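Local coordinates for uncharacterized protein (Legionella pneumophila subsp. pneumophila, PDB 4HFV) that is probably a Dot/Icm type IV secretion effector of unknown biochemical function, possibly linked to metaeffector activity inside the host cell, at residues I84-A89 with S169-K174. Sequence-based numbering, arbitrary orientation.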
# COMPACT_ATOMS: atom_id res chain seq x y z
N ILE A 84 -3.12 12.65 15.24
CA ILE A 84 -2.48 13.69 16.02
C ILE A 84 -2.47 13.32 17.49
O ILE A 84 -1.48 13.56 18.18
CB ILE A 84 -3.15 15.06 15.83
CG1 ILE A 84 -2.71 15.63 14.47
CG2 ILE A 84 -2.76 15.99 16.98
CD1 ILE A 84 -3.58 16.72 13.98
N ARG A 85 -3.55 12.73 17.99
CA ARG A 85 -3.57 12.18 19.36
C ARG A 85 -2.38 11.22 19.59
O ARG A 85 -1.65 11.31 20.59
CB ARG A 85 -4.89 11.43 19.62
CG ARG A 85 -5.06 10.80 21.02
CD ARG A 85 -6.49 10.31 21.24
NE ARG A 85 -6.70 9.61 22.51
CZ ARG A 85 -6.41 8.32 22.72
NH1 ARG A 85 -5.90 7.62 21.74
NH2 ARG A 85 -6.66 7.73 23.88
N ASP A 86 -2.15 10.30 18.66
CA ASP A 86 -1.06 9.35 18.82
C ASP A 86 0.32 10.05 18.80
O ASP A 86 1.25 9.68 19.54
CB ASP A 86 -1.15 8.34 17.68
CG ASP A 86 -0.20 7.17 17.89
OD1 ASP A 86 -0.41 6.44 18.85
OD2 ASP A 86 0.73 7.00 17.08
N GLN A 87 0.42 11.06 17.98
CA GLN A 87 1.64 11.86 17.88
C GLN A 87 1.97 12.54 19.21
O GLN A 87 3.13 12.60 19.63
CB GLN A 87 1.51 12.86 16.76
CG GLN A 87 1.69 12.17 15.39
CD GLN A 87 1.67 13.09 14.19
OE1 GLN A 87 0.80 13.93 14.05
NE2 GLN A 87 2.63 12.88 13.27
N ILE A 88 0.95 13.01 19.90
CA ILE A 88 1.13 13.59 21.23
C ILE A 88 1.50 12.52 22.26
O ILE A 88 2.38 12.73 23.07
CB ILE A 88 -0.11 14.36 21.66
CG1 ILE A 88 -0.37 15.51 20.68
CG2 ILE A 88 0.06 14.93 23.07
CD1 ILE A 88 -1.68 16.30 20.96
N ALA A 89 0.82 11.38 22.21
CA ALA A 89 1.17 10.30 23.11
C ALA A 89 2.65 9.90 22.97
O ALA A 89 3.34 9.59 23.98
CB ALA A 89 0.22 9.10 22.91
N SER A 169 1.59 6.14 5.18
CA SER A 169 1.79 5.01 4.30
C SER A 169 2.54 3.88 5.01
O SER A 169 2.17 2.71 4.90
CB SER A 169 2.52 5.49 3.04
OG SER A 169 3.08 4.43 2.39
N ASP A 170 3.54 4.22 5.82
CA ASP A 170 4.23 3.18 6.55
C ASP A 170 3.30 2.47 7.53
O ASP A 170 3.36 1.24 7.68
CB ASP A 170 5.42 3.74 7.32
CG ASP A 170 6.52 4.25 6.43
OD1 ASP A 170 6.56 3.85 5.25
OD2 ASP A 170 7.36 5.02 6.94
N ARG A 171 2.46 3.22 8.25
CA ARG A 171 1.60 2.59 9.23
C ARG A 171 0.58 1.67 8.58
O ARG A 171 0.32 0.56 9.06
CB ARG A 171 0.89 3.65 10.08
CG ARG A 171 1.84 4.48 10.89
CD ARG A 171 1.05 5.54 11.72
NE ARG A 171 1.97 6.33 12.53
CZ ARG A 171 1.72 6.80 13.74
NH1 ARG A 171 0.55 6.54 14.32
NH2 ARG A 171 2.64 7.50 14.36
N VAL A 172 -0.02 2.15 7.49
CA VAL A 172 -0.93 1.33 6.71
C VAL A 172 -0.21 0.05 6.25
O VAL A 172 -0.76 -1.05 6.42
CB VAL A 172 -1.46 2.11 5.47
CG1 VAL A 172 -2.20 1.20 4.49
CG2 VAL A 172 -2.35 3.23 5.89
N HIS A 173 1.00 0.19 5.70
CA HIS A 173 1.73 -0.98 5.19
C HIS A 173 1.93 -2.03 6.33
O HIS A 173 1.77 -3.24 6.12
CB HIS A 173 3.09 -0.58 4.65
CG HIS A 173 3.88 -1.74 4.13
ND1 HIS A 173 3.39 -2.61 3.19
CD2 HIS A 173 5.13 -2.17 4.43
CE1 HIS A 173 4.30 -3.53 2.93
NE2 HIS A 173 5.36 -3.29 3.69
N LYS A 174 2.31 -1.55 7.51
CA LYS A 174 2.59 -2.40 8.67
C LYS A 174 1.28 -3.05 9.15
O LYS A 174 1.23 -4.27 9.40
CB LYS A 174 3.24 -1.59 9.79
CG LYS A 174 3.58 -2.41 11.07
CD LYS A 174 4.56 -1.66 11.95
CE LYS A 174 5.21 -2.57 13.00
NZ LYS A 174 4.26 -2.93 14.09
O HOH W 1 2.97 8.82 16.72
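Asp86 and Arg171 form a salt bridge that joins helix 70-90 to helix 161-188. Arg171 NH1 donates to Asp86 OD2 at 2.8 Å, with an N-H...O angle of 151°. Arg171 NH2 adds a weak bond to the same oxygen, Asp86 OD2, at 3.4 Å. OD2 takes both terminal nitrogens, NH1 and NH2, one firmly and one weakly, and the pair is not the two-oxygen, coplanar kind. The carboxylate and guanidinium planes stand nearly perpendicular, 88° apart. The acid lies at the guanidinium edge, while NH1 reaches OD2 from above the carboxylate plane.

A water closes the arrangement. It donates to Asp86 OD2 at 2.9 Å and accepts from Arg171 NH2 at 2.7 Å. It thus links the two groups a second time, beside the long NH2 bond.

The backbones are far apart, 12.0 Å between Asp86 CA and Arg171 CA. The arginine spans most of that gap. Its CG lies anti to the carbonyl carbon (chi1 -63°), and the chain is extended from CG to NE. Arg171 NE is engaged by Glu167, one turn earlier on the same helix. With Asp86 at the NH1/NH2 side, this holds the guanidinium between two acids and fixes its rotation. Tyr127 of helix 120-136 also packs against Arg171.

Succinate, probably from the crystallisation liquor, is seen at Ser169 and His173 of the same helix, and His173 stacks on His173 of the second subunit. The contact is a water-supported interhelical salt bridge at the surface of an all-helical fold, on the helix that also carries subunit-interface residues.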